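Local coordinates for protein glycine oxidase (Bacillus cereus ATCC 14579, PDB 7CYX) that probably catalyses the FAD-dependent oxidation of glycine by molecular oxygen to glyoxylate, ammonium and hydrogen peroxide, a reaction linked to thiamine diphosphate biosynthesis, at residues Phe63-Ala66 / Arg67-Arg70; Asp113-Lys117 / Thr118-Ser122. All blocks are in the same frame, centred on the assembly; numbering follows the deposited sequence.

How the contacts relate
Contact 1 lies along helix 61-70 and contact 2 at the point where helix 102-116 gives way to the loop before strand 123-126. Their centres are about 14 Å apart, yet they touch directly: NH1 of Arg-67 reaches OG1 of Thr-118 at 2.9 Å, a probable hydrogen bond, and the ring of Phe-63 packs near Trp-114, CE1 to CH2 being 4.3 Å. Contact 1 is also next to the flavin site, with the side chain of Ala-66 about 4 Å from that of the FAD-binding residue Leu-339 and the side chain of Ser-69 about 9 Å from bound FAD. In contact 2, the side chain of Glu-120 is about 10 Å from that of Leu-339.

Contact 1 (Phe63-Ala66 / Arg67-Arg70); sequences FELA and RESR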
loop_
_atom_site.group_PDB
_atom_site.type_symbol
_atom_site.label_atom_id
_atom_site.label_comp_id
_atom_site.label_asym_id
_atom_site.label_seq_id
_atom_site.Cartn_x
_atom_site.Cartn_y
_atom_site.Cartn_z
ATOM N N PHE A 63 25.552 15.332 4.280
ATOM C CA PHE A 63 25.970 14.041 3.709
ATOM C C PHE A 63 26.059 12.976 4.808
ATOM O O PHE A 63 25.615 11.844 4.608
ATOM C CB PHE A 63 27.318 14.154 2.994
ATOM C CG PHE A 63 27.618 13.010 2.057
ATOM C CD1 PHE A 63 26.911 12.865 0.872
ATOM C CD2 PHE A 63 28.600 12.077 2.360
ATOM C CE1 PHE A 63 27.180 11.812 0.009
ATOM C CE2 PHE A 63 28.866 11.026 1.496
ATOM C CZ PHE A 63 28.158 10.894 0.321
ATOM N N GLU A 64 26.619 13.363 5.959
ATOM C CA GLU A 64 26.869 12.450 7.064
ATOM C C GLU A 64 25.565 12.150 7.810
ATOM O O GLU A 64 25.364 11.030 8.261
ATOM C CB GLU A 64 27.921 13.023 8.017
ATOM C CG GLU A 64 28.925 11.982 8.485
ATOM C CD GLU A 64 29.587 11.206 7.353
ATOM O OE1 GLU A 64 29.530 9.961 7.388
ATOM O OE2 GLU A 64 30.144 11.847 6.423
ATOM N N LEU A 65 24.707 13.167 7.946
ATOM C CA LEU A 65 23.373 13.018 8.534
ATOM C C LEU A 65 22.542 12.083 7.639
ATOM O O LEU A 65 21.874 11.202 8.121
ATOM C CB LEU A 65 22.735 14.408 8.677
ATOM C CG LEU A 65 22.041 14.727 10.006
ATOM C CD1 LEU A 65 22.765 14.120 11.203
ATOM C CD2 LEU A 65 21.914 16.235 10.194
ATOM N N ALA A 66 22.615 12.296 6.323
ATOM C CA ALA A 66 21.956 11.472 5.307
ATOM C C ALA A 66 22.390 10.005 5.423
ATOM O O ALA A 66 21.543 9.097 5.398
ATOM C CB ALA A 66 22.280 12.006 3.932
ATOM N N ARG A 67 23.707 9.786 5.495
ATOM C CA ARG A 67 24.298 8.446 5.628
ATOM C C ARG A 67 23.715 7.730 6.857
ATOM O O ARG A 67 23.385 6.554 6.787
ATOM C CB ARG A 67 25.827 8.543 5.718
ATOM C CG ARG A 67 26.549 7.202 5.768
ATOM C CD ARG A 67 28.063 7.349 5.680
ATOM N NE ARG A 67 28.573 7.289 4.312
ATOM C CZ ARG A 67 29.696 7.866 3.888
ATOM N NH1 ARG A 67 30.149 7.613 2.669
ATOM N NH2 ARG A 67 30.354 8.701 4.674
ATOM N N GLU A 68 23.590 8.463 7.969
ATOM C CA GLU A 68 23.093 7.932 9.246
ATOM C C GLU A 68 21.592 7.603 9.128
ATOM O O GLU A 68 21.151 6.565 9.635
ATOM C CB GLU A 68 23.404 8.935 10.359
ATOM C CG GLU A 68 23.173 8.407 11.762
ATOM C CD GLU A 68 23.495 9.383 12.888
ATOM O OE1 GLU A 68 24.163 10.411 12.622
ATOM O OE2 GLU A 68 23.074 9.116 14.038
ATOM N N SER A 69 20.839 8.469 8.424
ATOM C CA SER A 69 19.401 8.326 8.171
ATOM C C SER A 69 19.134 7.136 7.249
ATOM O O SER A 69 18.234 6.334 7.507
ATOM C CB SER A 69 18.813 9.582 7.576
ATOM O OG SER A 69 17.430 9.693 7.893
ATOM N N ARG A 70 19.906 7.068 6.162
ATOM C CA ARG A 70 19.862 6.001 5.162
ATOM C C ARG A 70 19.867 4.616 5.826
ATOM O O ARG A 70 19.109 3.737 5.455
ATOM C CB ARG A 70 21.069 6.141 4.227
ATOM C CG ARG A 70 21.152 5.085 3.134
ATOM C CD ARG A 70 19.988 5.159 2.160
ATOM N NE ARG A 70 19.914 3.988 1.295
ATOM C CZ ARG A 70 19.403 2.813 1.651
ATOM N NH1 ARG A 70 19.297 1.848 0.752
ATOM N NH2 ARG A 70 19.002 2.606 2.895
#
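Glu-64 and Arg-67, one helical turn apart, form a salt bridge in which NH2 of Arg-67 donates to OE1 of Glu-64 at 3.1 Å. The N-H points well at the oxygen (161°), which receives it on its syn lone pair, near the plane of the guanidinium. The two side chains run alongside one another, but their flat ends are turned 49° apart, and OE2 of Glu-64 stays farther from NH2 of Arg-67, at 3.6 Å. With CG anti to the backbone N (chi1 -176°), the Arg-67 chain runs out extended and then bends at chi3, which turns the guanidinium beside the carboxylate. Its other nitrogen, NH1, is hydrogen-bonded to Thr-118 OG1. Phe-63 CE2 lies over one face of the Arg-67 guanidinium, toward its rim and 3.8 Å from Arg-67 NH1, with the two planes steeply inclined.

Beneath these side chains the regular i to i+4 helix bonds continue, from Arg-67 N to Phe-63 O at 2.9 Å through to Arg-70 N and Ala-66 O at 2.7 Å. On the inner side, small residues suit the close packing: Ala-66 meets Leu-339 and Leu-340, while buried Ser-69 bonds through OG to Leu-339 O and Ile-343 N. Leu-65 brings an aliphatic branch to Ile-343, Leu-360 and Leu-364, and Arg-70 NH1 reaches the hydroxyl of Tyr-90.

Arginine suits its place because its planar end can bond to an anion and a hydroxyl while a ring atom packs over one face. The carboxylate and Thr-118 engage different nitrogens, so the guanidinium is probably restrained in rotation, and its positive charge is likely to be partly balanced by Glu-64.

Contact 2 (Asp113-Lys117 / Thr118-Ser122); sequences DWQQK and TGEDS
Gln-115 O is gripped twice by Thr-118, by the hydroxyl OG1 at 2.7 Å and by the backbone N at 2.9 Å. OG1 approaches in the carbonyl plane, whereas the amide N sits above it, 46° out, so the two donors take different directions. Threonine suits this helix end: chi1 of 78° sets OG1 between the backbone N and the carbonyl carbon, folding the hydroxyl back onto the last turn, while methyl CG2 of Thr-118 comes to the edge of the Trp-114 ring, 4.3 Å from CZ3 of Trp-114.

Gln-116 to Gly-119 form an overlapping type I turn, with Gly-119 N bonded to Gln-116 O at 3.2 Å. Gly-119 has a positive phi, with backbone angles at which a beta carbon would be jammed against the preceding carbonyl oxygen, so glycine suits the place. Past the turn, Glu-120 folds back across Gln-115, with OE1 of Glu-120 3.4 Å from CG of Gln-115 and the carboxylate and amide planes 62° apart.

Thr-118 packs on Phe-63 and Glu-120 on Arg-67, setting this corner against helix 61-70. On the strand side, Glu-120 and Ser-122 pack on Tyr-147, and Ser-122 on Val-145, laying the loop against strand 143-147 as the chain enters strand 123-126 beside it.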
loop_
_atom_site.group_PDB
_atom_site.type_symbol
_atom_site.label_atom_id
_atom_site.label_comp_id
_atom_site.label_asym_id
_atom_site.label_seq_id
_atom_site.Cartn_x
_atom_site.Cartn_y
_atom_site.Cartn_z
ATOM N N ASP A 113 34.328 9.734 -8.278
ATOM C CA ASP A 113 35.725 9.665 -7.848
ATOM C C ASP A 113 35.904 10.330 -6.475
ATOM O O ASP A 113 36.693 9.836 -5.661
ATOM C CB ASP A 113 36.659 10.202 -8.936
ATOM C CG ASP A 113 36.794 9.258 -10.127
ATOM O OD1 ASP A 113 36.250 8.129 -10.059
ATOM O OD2 ASP A 113 37.423 9.655 -11.122
ATOM N N TRP A 114 35.168 11.415 -6.192
ATOM C CA TRP A 114 35.223 12.030 -4.852
ATOM C C TRP A 114 34.396 11.203 -3.862
ATOM O O TRP A 114 34.762 11.074 -2.704
ATOM C CB TRP A 114 34.849 13.525 -4.871
ATOM C CG TRP A 114 33.395 13.893 -4.915
ATOM C CD1 TRP A 114 32.734 14.458 -5.971
ATOM C CD2 TRP A 114 32.435 13.828 -3.840
ATOM N NE1 TRP A 114 31.426 14.712 -5.646
ATOM C CE2 TRP A 114 31.212 14.337 -4.346
ATOM C CE3 TRP A 114 32.475 13.371 -2.514
ATOM C CZ2 TRP A 114 30.052 14.392 -3.574
ATOM C CZ3 TRP A 114 31.330 13.427 -1.751
ATOM C CH2 TRP A 114 30.136 13.936 -2.276
ATOM N N GLN A 115 33.292 10.628 -4.336
ATOM C CA GLN A 115 32.388 9.838 -3.496
ATOM C C GLN A 115 33.110 8.590 -2.967
ATOM O O GLN A 115 33.014 8.238 -1.779
ATOM C CB GLN A 115 31.155 9.434 -4.308
ATOM C CG GLN A 115 29.837 9.811 -3.651
ATOM C CD GLN A 115 28.806 10.317 -4.634
ATOM O OE1 GLN A 115 28.179 11.349 -4.403
ATOM N NE2 GLN A 115 28.626 9.600 -5.737
ATOM N N GLN A 116 33.835 7.928 -3.872
ATOM C CA GLN A 116 34.535 6.671 -3.599
ATOM C C GLN A 116 35.478 6.781 -2.386
ATOM O O GLN A 116 35.631 5.814 -1.630
ATOM C CB GLN A 116 35.331 6.252 -4.835
ATOM C CG GLN A 116 35.337 4.751 -5.060
ATOM C CD GLN A 116 34.971 4.425 -6.486
ATOM O OE1 GLN A 116 33.970 3.753 -6.736
ATOM N NE2 GLN A 116 35.768 4.929 -7.423
ATOM N N LYS A 117 36.110 7.949 -2.211
ATOM C CA LYS A 117 37.065 8.180 -1.136
ATOM C C LYS A 117 36.371 8.185 0.236
ATOM O O LYS A 117 37.064 8.132 1.246
ATOM C CB LYS A 117 37.811 9.499 -1.362
ATOM C CG LYS A 117 38.774 9.498 -2.540
ATOM C CD LYS A 117 39.072 10.879 -3.086
ATOM C CE LYS A 117 40.276 10.901 -4.005
ATOM N NZ LYS A 117 41.542 10.742 -3.246
ATOM N N THR A 118 35.028 8.234 0.269
ATOM C CA THR A 118 34.244 8.287 1.525
ATOM C C THR A 118 33.806 6.881 1.984
ATOM O O THR A 118 33.238 6.754 3.066
ATOM C CB THR A 118 33.019 9.213 1.400
ATOM O OG1 THR A 118 31.979 8.542 0.681
ATOM C CG2 THR A 118 33.333 10.537 0.732
ATOM N N GLY A 119 34.047 5.839 1.170
ATOM C CA GLY A 119 33.774 4.424 1.548
ATOM C C GLY A 119 32.548 3.833 0.856
ATOM O O GLY A 119 32.296 2.631 0.989
ATOM N N GLU A 120 31.804 4.680 0.123
ATOM C CA GLU A 120 30.566 4.330 -0.607
ATOM C C GLU A 120 30.930 3.570 -1.895
ATOM O O GLU A 120 31.664 4.099 -2.750
ATOM C CB GLU A 120 29.781 5.615 -0.905
ATOM C CG GLU A 120 28.444 5.414 -1.618
ATOM C CD GLU A 120 28.184 6.379 -2.773
ATOM O OE1 GLU A 120 29.061 6.479 -3.663
ATOM O OE2 GLU A 120 27.115 7.032 -2.789
ATOM N N ASP A 121 30.409 2.346 -2.017
ATOM C CA ASP A 121 30.672 1.477 -3.194
ATOM C C ASP A 121 29.832 1.955 -4.381
ATOM O O ASP A 121 28.679 2.325 -4.183
ATOM C CB ASP A 121 30.432 0.004 -2.867
ATOM C CG ASP A 121 31.600 -0.692 -2.183
ATOM O OD1 ASP A 121 32.633 -0.048 -1.969
ATOM O OD2 ASP A 121 31.460 -1.879 -1.872
ATOM N N SER A 122 30.422 1.944 -5.570
ATOM C CA SER A 122 29.762 2.389 -6.818
ATOM C C SER A 122 30.608 1.898 -7.983
ATOM O O SER A 122 31.805 1.794 -7.808
ATOM C CB SER A 122 29.634 3.870 -6.841
ATOM O OG SER A 122 30.848 4.464 -7.237
#